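Long-range contacts in uncharacterized protein (Bacteroides ovatus, PDB 4FS7), which is of unknown function but, as an extracellular leucine-rich repeat protein of the BspA type, probably binds other proteins: residues A[153-159]-A[177-182]; A[209-215]-A[227-232]; A[243-249]-A[266-272]. All coordinates share one frame; numbering follows the deposited sequence. Where two conformers were deposited one is given.

How the contacts relate
All three contacts join neighbouring coils of one elongated leucine-rich repeat stack, in series along the chain. The centres of contact 1 and contact 2 lie about 16 Å apart. Between contact 2 and contact 3 it is about 15 Å, and between contact 1 and contact 3 about 20 Å. Contact 1 starts at the end of strand 152-153 and just after 175-176. Contact 3 includes strands 243-244 and 266-267, which share a parallel sheet with 175-176. Contact 2 lies in the loops around strand 221-222 of that sheet and touches contact 3. Contacts 1 and 3 repeat one joint, with paired turns and a leucine against phenylalanines. Contact 2 uses side chains and one weak backbone bond.

Contact 1 of 3, residues A[153-159]-A[177-182]; sequences IGDEAFA and HNGLFS
The H177 ring has the carbonyl oxygen of I153 over one face, 3.3 Å above its plane and off-centre. D155 OD1 sits at the ring edge, its carboxylate inclined at 62° to the ring. A water bound to ND1 lies in the ring plane and also accepts from D155 N. The F158 ring meets L180 CD1 at its edge. It runs nearly parallel to the F181 ring but is slid aside, with centroids 5.8 Å apart. The F136 ring meets F158 in turn, nearly parallel, so the three phenylalanines follow one another along the coils. L180 lays its CG over one face of F181, 3.6 Å above the plane.

L180 CG stands anti to the backbone N (chi1 -175°). With chi2 near 55° this carries CD1 toward I153 and A157. There CD1 meets I153 CG2 tightly at 3.5 Å and A157 CB at 3.8 Å. E156 N donates to N178 O (2.9 Å), and F158 N to L180 O (3.0 Å).

One water donates to I153 O and accepts from H177 N. Another donates to D155 OD1 (2.6 Å) and accepts from N178 N. In the conformer given, a third donates to E156 OE2 and N178 OD1, while E156 OE1 forms a salt bridge with K137. The contact therefore divides into a water-linked polar side and an apolar side of L180, I153, A157 and the phenylalanines.

Contact 2 of 3, residues A[209-215]-A[227-232]; sequences LLENMEF and LSKTGV. With EDO (1,2-ethanediol), chain B.
L227 reaches toward L210, M213 and F215 across two successive coils of the leucine-rich repeat stack. Its CB points toward the other segment and carries the branch there. CG stands anti to the carbonyl carbon (chi1 -69°), and chi2 near 169° spreads the methyls toward M213 and F215. CD1 meets the F215 ring at its edge, 4.4 Å from F215 CZ. Its nearer partner is CE of the selenomethionine M213, 4.0 Å from L227 CD1. CD2 lies 4.4 Å from L210 CD2, an equally loose touch. L227 CD2 also comes 3.5 Å from M213 CE. These two side chains meet tip to tip, because M213 runs extended to SE and then bends at its last torsion (chi3 52°). M213 was modelled in two conformers, so the tightness of this approach is doubtful.

Beyond the contact, L227 packs on F249 of the next coil, and F215 meets F241 edge-to-face. The leucine thus fills the interior between coils.

The backbones are joined more lightly. G231 N donates a weak bond to L210 O. V232 N is also near this oxygen but is badly angled for a bond. T230 OG1 closes across the type II turn from L227 to T230, donating to L227 O at 2.9 Å from a position tilted out of the carbonyl plane.

The outer side is polar. In the conformer given, E211 lays its CG 3.4 Å from G231 O. A water lies within bonding distance of both E211 OE2 and G231 O. N212 faces away from the other segment, and its ND2 bonds to S189 OG. An ethanediol, probably a crystallisation additive, lies beside it. Its O2 donates a hydrogen bond of 2.7 Å to N212 OD1.

Contact 3 of 3, residues A[243-249]-A[266-272]; sequences ELGKSVF and RIGGSLF. With EDO (1,2-ethanediol), chain C.
Strands 243-244 and 266-267 are neighbouring strands of the parallel sheet of the leucine-rich repeat solenoid, with E243 beside R266 and L244 beside I267. L244 N donates to R266 O in a nearly straight bond (2.8 Å, 172°). G268 N then bonds to L244 O and weakly to G245 O. Past the strands, S247 N donates to G269 O (2.9 Å) and F249 N to L271 O (3.0 Å).

E243 and R266 lie side by side. In the conformer given, E243 OE2 sits over a face of the guanidinium, 3.8 Å from R266 NE. This long salt bridge probably acts through charge alone.

L271 turns its branches into the interior. CD1 touches V248 CG2 and comes 3.2 Å from G245 O. L271 CD2 meets L244 CD1 at 3.6 Å. The F249 and F272 rings run nearly parallel (16°) but barely overlap, with F249 CD2 3.5 Å from F272 CE1.

An ethanediol, probably an additive, bridges I267 to S285 and I287 in this crystal. Its O2 accepts from I267 N. Strand 221-222 flanks strand 243-244 on its other side, while I258 and I260 of strand 257-260 pack against F272 from across the coil.

Contact 1 of 3, residues A[153-159]-A[177-182]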
loop_
_atom_site.group_PDB
_atom_site.type_symbol
_atom_site.label_atom_id
_atom_site.label_comp_id
_atom_site.label_asym_id
_atom_site.label_seq_id
_atom_site.Cartn_x
_atom_site.Cartn_y
_atom_site.Cartn_z
ATOM N N ILE A 153 4.792 14.059 -2.787
ATOM C CA ILE A 153 5.240 13.276 -1.676
ATOM C C ILE A 153 5.779 11.994 -2.239
ATOM O O ILE A 153 5.045 11.239 -2.900
ATOM C CB ILE A 153 4.142 13.008 -0.620
ATOM C CG1 ILE A 153 3.523 14.302 -0.102
ATOM C CG2 ILE A 153 4.717 12.198 0.538
ATOM C CD1 ILE A 153 2.295 14.065 0.786
ATOM N N GLY A 154 7.066 11.728 -2.042
ATOM C CA GLY A 154 7.714 10.615 -2.698
ATOM C C GLY A 154 7.366 9.239 -2.147
ATOM O O GLY A 154 6.814 9.074 -1.063
ATOM N N ASP A 155 7.769 8.222 -2.919
ATOM C CA ASP A 155 7.571 6.840 -2.565
ATOM C C ASP A 155 7.984 6.578 -1.129
ATOM O O ASP A 155 9.059 7.019 -0.680
ATOM C CB ASP A 155 8.439 5.911 -3.456
ATOM C CG ASP A 155 8.078 5.908 -4.911
ATOM O OD1 ASP A 155 7.107 6.547 -5.299
ATOM O OD2 ASP A 155 8.793 5.182 -5.658
ATOM N N GLU A 156 7.151 5.830 -0.405
ATOM C CA GLU A 156 7.512 5.332 0.921
ATOM C C GLU A 156 7.876 6.460 1.905
ATOM O O GLU A 156 8.537 6.199 2.922
ATOM C CB GLU A 156 8.622 4.279 0.854
ATOM C CG GLU A 156 8.147 2.960 0.226
ATOM C CD GLU A 156 9.109 1.811 0.388
ATOM O OE1 GLU A 156 10.034 1.861 1.228
ATOM O OE2 GLU A 156 8.947 0.811 -0.342
ATOM N N ALA A 157 7.332 7.657 1.709
ATOM C CA ALA A 157 7.715 8.776 2.584
ATOM C C ALA A 157 7.341 8.551 4.039
ATOM O O ALA A 157 8.046 9.033 4.920
ATOM C CB ALA A 157 7.116 10.086 2.063
ATOM N N PHE A 158 6.246 7.816 4.294
ATOM C CA PHE A 158 5.771 7.522 5.632
ATOM C C PHE A 158 5.733 6.021 5.879
ATOM O O PHE A 158 5.003 5.538 6.749
ATOM C CB PHE A 158 4.407 8.177 5.882
ATOM C CG PHE A 158 4.485 9.663 5.813
ATOM C CD1 PHE A 158 5.022 10.348 6.883
ATOM C CD2 PHE A 158 4.091 10.368 4.679
ATOM C CE1 PHE A 158 5.173 11.725 6.865
ATOM C CE2 PHE A 158 4.228 11.764 4.659
ATOM C CZ PHE A 158 4.790 12.404 5.750
ATOM N N ALA A 159 6.496 5.254 5.115
ATOM C CA ALA A 159 6.491 3.793 5.326
ATOM C C ALA A 159 7.039 3.455 6.714
ATOM O O ALA A 159 7.988 4.114 7.196
ATOM C CB ALA A 159 7.300 3.090 4.258
ATOM N N HIS A 177 1.862 8.045 -4.099
ATOM C CA HIS A 177 3.003 7.293 -4.590
ATOM C C HIS A 177 3.161 5.918 -3.963
ATOM O O HIS A 177 2.588 5.608 -2.916
ATOM C CB HIS A 177 4.287 8.127 -4.433
ATOM C CG HIS A 177 4.430 9.189 -5.480
ATOM N ND1 HIS A 177 5.661 9.575 -5.966
ATOM C CD2 HIS A 177 3.515 9.998 -6.079
ATOM C CE1 HIS A 177 5.489 10.551 -6.854
ATOM N NE2 HIS A 177 4.200 10.831 -6.942
ATOM N N ASN A 178 3.956 5.115 -4.640
ATOM C CA ASN A 178 4.172 3.734 -4.232
ATOM C C ASN A 178 4.592 3.632 -2.744
ATOM O O ASN A 178 5.485 4.334 -2.274
ATOM C CB ASN A 178 5.203 3.131 -5.207
ATOM C CG ASN A 178 5.622 1.720 -4.866
ATOM O OD1 ASN A 178 5.903 1.402 -3.726
ATOM N ND2 ASN A 178 5.646 0.865 -5.862
ATOM N N GLY A 179 3.899 2.769 -2.001
ATOM C CA GLY A 179 4.302 2.440 -0.652
ATOM C C GLY A 179 4.245 3.589 0.325
ATOM O O GLY A 179 4.803 3.457 1.414
ATOM N N LEU A 180 3.488 4.640 0.021
ATOM C CA LEU A 180 3.508 5.853 0.844
ATOM C C LEU A 180 3.291 5.614 2.311
ATOM O O LEU A 180 3.994 6.202 3.164
ATOM C CB LEU A 180 2.444 6.795 0.340
ATOM C CG LEU A 180 2.354 8.163 0.982
ATOM C CD1 LEU A 180 3.672 8.906 0.933
ATOM C CD2 LEU A 180 1.267 8.990 0.262
ATOM N N PHE A 181 2.309 4.764 2.655
ATOM C CA PHE A 181 1.989 4.436 4.030
ATOM C C PHE A 181 2.193 2.938 4.345
ATOM O O PHE A 181 1.582 2.384 5.271
ATOM C CB PHE A 181 0.550 4.841 4.384
ATOM C CG PHE A 181 0.308 6.306 4.260
ATOM C CD1 PHE A 181 0.840 7.170 5.185
ATOM C CD2 PHE A 181 -0.390 6.855 3.200
ATOM C CE1 PHE A 181 0.659 8.506 5.086
ATOM C CE2 PHE A 181 -0.584 8.195 3.114
ATOM C CZ PHE A 181 -0.050 9.026 4.053
ATOM N N SER A 182 3.051 2.274 3.586
ATOM C CA SER A 182 3.279 0.838 3.760
ATOM C C SER A 182 3.728 0.574 5.193
ATOM O O SER A 182 4.662 1.196 5.654
ATOM C CB SER A 182 4.358 0.358 2.812
ATOM O OG SER A 182 4.529 -1.052 2.939
HETATM O O HOH W 1 2.285 10.637 -2.901
HETATM O O HOH W 2 5.264 6.110 -7.118
HETATM O O HOH W 3 8.459 9.242 -5.619
HETATM O O HOH W 4 6.703 -0.259 -1.687
#

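Contact 2 of 3, residues A[209-215]-A[227-232]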
loop_
_atom_site.group_PDB
_atom_site.type_symbol
_atom_site.label_atom_id
_atom_site.label_comp_id
_atom_site.label_asym_id
_atom_site.label_seq_id
_atom_site.Cartn_x
_atom_site.Cartn_y
_atom_site.Cartn_z
ATOM N N LEU A 209 -4.669 -2.105 10.565
ATOM C CA LEU A 209 -5.840 -1.547 11.282
ATOM C C LEU A 209 -6.679 -0.633 10.404
ATOM O O LEU A 209 -7.687 -0.085 10.870
ATOM C CB LEU A 209 -5.427 -0.749 12.531
ATOM C CG LEU A 209 -4.948 -1.643 13.670
ATOM C CD1 LEU A 209 -4.677 -0.822 14.906
ATOM C CD2 LEU A 209 -5.856 -2.812 14.037
ATOM N N LEU A 210 -6.292 -0.396 9.165
ATOM C CA LEU A 210 -6.978 0.591 8.337
ATOM C C LEU A 210 -8.361 0.046 7.959
ATOM O O LEU A 210 -8.460 -0.969 7.282
ATOM C CB LEU A 210 -6.145 0.911 7.084
ATOM C CG LEU A 210 -6.743 1.895 6.080
ATOM C CD1 LEU A 210 -6.904 3.299 6.713
ATOM C CD2 LEU A 210 -5.912 1.924 4.834
ATOM N N GLU A 211 -9.380 0.763 8.428
ATOM C CA GLU A 211 -10.785 0.392 8.273
ATOM C C GLU A 211 -11.613 1.460 7.572
ATOM O O GLU A 211 -12.582 1.143 6.876
ATOM C CB GLU A 211 -11.423 0.108 9.670
ATOM C CG GLU A 211 -11.057 -1.244 10.334
ATOM C CD GLU A 211 -11.472 -1.342 11.816
ATOM O OE1 GLU A 211 -11.649 -0.287 12.475
ATOM O OE2 GLU A 211 -11.567 -2.481 12.340
ATOM N N ASN A 212 -11.310 2.744 7.808
ATOM C CA ASN A 212 -12.172 3.838 7.339
ATOM C C ASN A 212 -11.462 4.622 6.255
ATOM O O ASN A 212 -10.469 5.319 6.511
ATOM C CB ASN A 212 -12.527 4.749 8.520
ATOM C CG ASN A 212 -13.072 3.975 9.719
ATOM O OD1 ASN A 212 -14.129 3.323 9.597
ATOM N ND2 ASN A 212 -12.381 3.995 10.852
HETATM N N MSE A 213 -11.946 4.469 5.040
HETATM C CA MSE A 213 -11.401 5.149 3.860
HETATM C C MSE A 213 -12.453 5.147 2.780
HETATM O O MSE A 213 -12.811 4.108 2.234
HETATM C CB MSE A 213 -10.116 4.509 3.382
HETATM C CG MSE A 213 -9.340 5.397 2.414
HETATM SE SE MSE A 213 -7.692 4.565 1.764
HETATM C CE MSE A 213 -8.515 2.913 1.187
ATOM N N GLU A 214 -13.012 6.309 2.513
ATOM C CA GLU A 214 -14.023 6.461 1.473
ATOM C C GLU A 214 -13.334 6.820 0.190
ATOM O O GLU A 214 -12.398 7.616 0.184
ATOM C CB GLU A 214 -15.003 7.524 1.889
ATOM C CG GLU A 214 -15.862 7.026 3.031
ATOM C CD GLU A 214 -16.711 5.812 2.630
ATOM O OE1 GLU A 214 -17.476 5.934 1.645
ATOM O OE2 GLU A 214 -16.594 4.735 3.270
ATOM N N PHE A 215 -13.768 6.243 -0.914
ATOM C CA PHE A 215 -13.213 6.541 -2.216
ATOM C C PHE A 215 -13.881 7.759 -2.834
ATOM O O PHE A 215 -15.090 7.765 -3.007
ATOM C CB PHE A 215 -13.455 5.380 -3.160
ATOM C CG PHE A 215 -12.855 4.067 -2.738
ATOM C CD1 PHE A 215 -11.579 3.968 -2.228
ATOM C CD2 PHE A 215 -13.591 2.896 -2.915
ATOM C CE1 PHE A 215 -11.037 2.727 -1.874
ATOM C CE2 PHE A 215 -13.055 1.669 -2.600
ATOM C CZ PHE A 215 -11.789 1.568 -2.081
ATOM N N LEU A 227 -4.028 -2.228 -1.119
ATOM C CA LEU A 227 -4.781 -2.384 0.120
ATOM C C LEU A 227 -4.517 -3.767 0.710
ATOM O O LEU A 227 -5.350 -4.291 1.438
ATOM C CB LEU A 227 -6.273 -2.109 -0.109
ATOM C CG LEU A 227 -6.626 -0.655 -0.419
ATOM C CD1 LEU A 227 -8.084 -0.539 -0.885
ATOM C CD2 LEU A 227 -6.397 0.151 0.856
ATOM N N SER A 228 -3.358 -4.338 0.451
ATOM C CA SER A 228 -3.036 -5.665 0.977
ATOM C C SER A 228 -2.798 -5.618 2.461
ATOM O O SER A 228 -2.180 -4.681 2.995
ATOM C CB SER A 228 -1.804 -6.176 0.258
ATOM O OG SER A 228 -1.332 -7.372 0.825
ATOM N N LYS A 229 -3.253 -6.638 3.170
ATOM C CA LYS A 229 -3.061 -6.727 4.618
ATOM C C LYS A 229 -3.540 -5.464 5.316
ATOM O O LYS A 229 -2.842 -4.892 6.163
ATOM C CB LYS A 229 -1.607 -7.022 4.960
ATOM C CG LYS A 229 -1.214 -8.434 4.617
ATOM C CD LYS A 229 -1.767 -9.452 5.622
ATOM C CE LYS A 229 -1.330 -10.782 5.186
ATOM N NZ LYS A 229 -2.201 -11.850 5.643
ATOM N N THR A 230 -4.710 -4.990 4.910
ATOM C CA THR A 230 -5.397 -3.929 5.600
ATOM C C THR A 230 -6.546 -4.470 6.437
ATOM O O THR A 230 -6.819 -5.676 6.434
ATOM C CB THR A 230 -5.857 -2.829 4.635
ATOM O OG1 THR A 230 -6.825 -3.371 3.722
ATOM C CG2 THR A 230 -4.664 -2.144 3.922
ATOM N N GLY A 231 -7.224 -3.576 7.157
ATOM C CA GLY A 231 -8.262 -3.958 8.095
ATOM C C GLY A 231 -9.667 -3.827 7.526
ATOM O O GLY A 231 -10.636 -3.902 8.293
ATOM N N VAL A 232 -9.810 -3.627 6.216
ATOM C CA VAL A 232 -11.124 -3.372 5.648
ATOM C C VAL A 232 -12.067 -4.557 5.850
ATOM O O VAL A 232 -11.667 -5.723 5.780
ATOM C CB VAL A 232 -11.004 -3.027 4.135
ATOM C CG1 VAL A 232 -10.242 -1.666 4.005
ATOM C CG2 VAL A 232 -10.301 -4.149 3.348
HETATM C C1 EDO B . -17.249 1.100 8.137
HETATM O O1 EDO B . -17.232 1.339 9.533
HETATM C C2 EDO B . -15.927 1.443 7.475
HETATM O O2 EDO B . -15.748 2.871 7.528
HETATM O O HOH W 5 -10.404 -4.630 10.952
#

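Contact 3 of 3, residues A[243-249]-A[266-272]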
loop_
_atom_site.group_PDB
_atom_site.type_symbol
_atom_site.label_atom_id
_atom_site.label_comp_id
_atom_site.label_asym_id
_atom_site.label_seq_id
_atom_site.Cartn_x
_atom_site.Cartn_y
_atom_site.Cartn_z
ATOM N N GLU A 243 -9.634 0.640 -13.291
ATOM C CA GLU A 243 -8.647 -0.406 -13.208
ATOM C C GLU A 243 -8.216 -0.684 -11.780
ATOM O O GLU A 243 -7.916 0.233 -11.025
ATOM C CB GLU A 243 -7.414 -0.082 -14.042
ATOM C CG GLU A 243 -6.408 -1.222 -14.038
ATOM C CD GLU A 243 -5.196 -1.044 -14.932
ATOM O OE1 GLU A 243 -5.048 0.010 -15.574
ATOM O OE2 GLU A 243 -4.366 -1.974 -14.980
ATOM N N LEU A 244 -8.184 -1.979 -11.467
ATOM C CA LEU A 244 -7.545 -2.524 -10.274
ATOM C C LEU A 244 -6.356 -3.344 -10.744
ATOM O O LEU A 244 -6.480 -4.088 -11.721
ATOM C CB LEU A 244 -8.496 -3.433 -9.472
ATOM C CG LEU A 244 -9.837 -2.831 -9.087
ATOM C CD1 LEU A 244 -10.683 -3.849 -8.376
ATOM C CD2 LEU A 244 -9.666 -1.575 -8.248
ATOM N N GLY A 245 -5.219 -3.167 -10.071
ATOM C CA GLY A 245 -4.018 -3.939 -10.305
ATOM C C GLY A 245 -4.117 -5.375 -9.819
ATOM O O GLY A 245 -5.205 -5.915 -9.677
ATOM N N LYS A 246 -2.956 -5.976 -9.572
ATOM C CA LYS A 246 -2.880 -7.342 -9.059
ATOM C C LYS A 246 -2.900 -7.344 -7.534
ATOM O O LYS A 246 -2.315 -6.461 -6.893
ATOM C CB LYS A 246 -1.579 -7.972 -9.526
ATOM C CG LYS A 246 -1.422 -8.069 -11.004
ATOM C CD LYS A 246 0.049 -8.336 -11.422
ATOM C CE LYS A 246 0.214 -8.320 -12.919
ATOM N NZ LYS A 246 1.659 -8.337 -13.266
ATOM N N SER A 247 -3.510 -8.358 -6.925
ATOM C CA SER A 247 -3.263 -8.613 -5.520
ATOM C C SER A 247 -3.651 -7.418 -4.625
ATOM O O SER A 247 -3.100 -7.253 -3.552
ATOM C CB SER A 247 -1.794 -8.997 -5.272
ATOM O OG SER A 247 -1.410 -10.075 -6.134
ATOM N N VAL A 248 -4.657 -6.641 -5.031
ATOM C CA VAL A 248 -4.937 -5.400 -4.372
ATOM C C VAL A 248 -5.314 -5.600 -2.917
ATOM O O VAL A 248 -4.970 -4.766 -2.098
ATOM C CB VAL A 248 -5.995 -4.560 -5.120
ATOM C CG1 VAL A 248 -6.365 -3.292 -4.350
ATOM C CG2 VAL A 248 -5.543 -4.207 -6.531
ATOM N N PHE A 249 -6.059 -6.676 -2.625
ATOM C CA PHE A 249 -6.497 -6.967 -1.313
ATOM C C PHE A 249 -5.837 -8.237 -0.751
ATOM O O PHE A 249 -6.364 -8.923 0.139
ATOM C CB PHE A 249 -8.027 -7.119 -1.262
ATOM C CG PHE A 249 -8.737 -5.857 -1.625
ATOM C CD1 PHE A 249 -8.982 -4.864 -0.666
ATOM C CD2 PHE A 249 -9.111 -5.606 -2.933
ATOM C CE1 PHE A 249 -9.606 -3.677 -1.005
ATOM C CE2 PHE A 249 -9.733 -4.450 -3.271
ATOM C CZ PHE A 249 -9.972 -3.460 -2.317
ATOM N N ARG A 266 -11.373 -3.283 -15.469
ATOM C CA ARG A 266 -10.132 -4.058 -15.663
ATOM C C ARG A 266 -9.536 -4.451 -14.309
ATOM O O ARG A 266 -9.406 -3.613 -13.420
ATOM C CB ARG A 266 -9.100 -3.232 -16.426
ATOM C CG ARG A 266 -7.762 -3.908 -16.554
ATOM C CD ARG A 266 -6.868 -3.292 -17.616
ATOM N NE ARG A 266 -5.689 -4.133 -17.794
ATOM C CZ ARG A 266 -4.751 -3.962 -18.716
ATOM N NH1 ARG A 266 -4.816 -2.956 -19.575
ATOM N NH2 ARG A 266 -3.724 -4.802 -18.759
ATOM N N ILE A 267 -9.158 -5.726 -14.154
ATOM C CA ILE A 267 -8.758 -6.277 -12.861
ATOM C C ILE A 267 -7.588 -7.241 -13.074
ATOM O O ILE A 267 -7.667 -8.125 -13.925
ATOM C CB ILE A 267 -9.928 -7.045 -12.169
ATOM C CG1 ILE A 267 -11.190 -6.177 -12.067
ATOM C CG2 ILE A 267 -9.542 -7.554 -10.803
ATOM C CD1 ILE A 267 -12.407 -6.912 -11.496
ATOM N N GLY A 268 -6.534 -7.089 -12.289
ATOM C CA GLY A 268 -5.444 -8.042 -12.295
ATOM C C GLY A 268 -5.763 -9.308 -11.510
ATOM O O GLY A 268 -6.827 -9.446 -10.910
ATOM N N GLY A 269 -4.822 -10.240 -11.530
ATOM C CA GLY A 269 -4.954 -11.485 -10.827
ATOM C C GLY A 269 -4.819 -11.374 -9.324
ATOM O O GLY A 269 -4.346 -10.379 -8.783
ATOM N N SER A 270 -5.224 -12.444 -8.649
ATOM C CA SER A 270 -4.963 -12.645 -7.219
ATOM C C SER A 270 -5.544 -11.571 -6.302
ATOM O O SER A 270 -5.027 -11.345 -5.219
ATOM C CB SER A 270 -3.462 -12.758 -6.982
ATOM O OG SER A 270 -2.908 -13.876 -7.692
ATOM N N LEU A 271 -6.672 -10.961 -6.677
ATOM C CA LEU A 271 -7.155 -9.806 -5.943
ATOM C C LEU A 271 -7.430 -10.088 -4.487
ATOM O O LEU A 271 -7.110 -9.273 -3.630
ATOM C CB LEU A 271 -8.408 -9.171 -6.550
ATOM C CG LEU A 271 -8.286 -7.600 -6.576
ATOM C CD1 LEU A 271 -7.346 -7.252 -7.737
ATOM C CD2 LEU A 271 -9.655 -6.979 -6.812
ATOM N N PHE A 272 -8.066 -11.233 -4.199
ATOM C CA PHE A 272 -8.463 -11.623 -2.860
ATOM C C PHE A 272 -7.760 -12.877 -2.406
ATOM O O PHE A 272 -8.242 -13.616 -1.539
ATOM C CB PHE A 272 -9.979 -11.775 -2.757
ATOM C CG PHE A 272 -10.715 -10.536 -3.178
ATOM C CD1 PHE A 272 -10.708 -9.398 -2.379
ATOM C CD2 PHE A 272 -11.362 -10.466 -4.373
ATOM C CE1 PHE A 272 -11.353 -8.265 -2.783
ATOM C CE2 PHE A 272 -12.022 -9.289 -4.793
ATOM C CZ PHE A 272 -11.965 -8.182 -3.978
HETATM C C1 EDO C . -11.636 -8.540 -15.519
HETATM O O1 EDO C . -12.770 -8.683 -16.465
HETATM C C2 EDO C . -10.230 -8.729 -16.147
HETATM O O2 EDO C . -9.667 -7.454 -16.552
#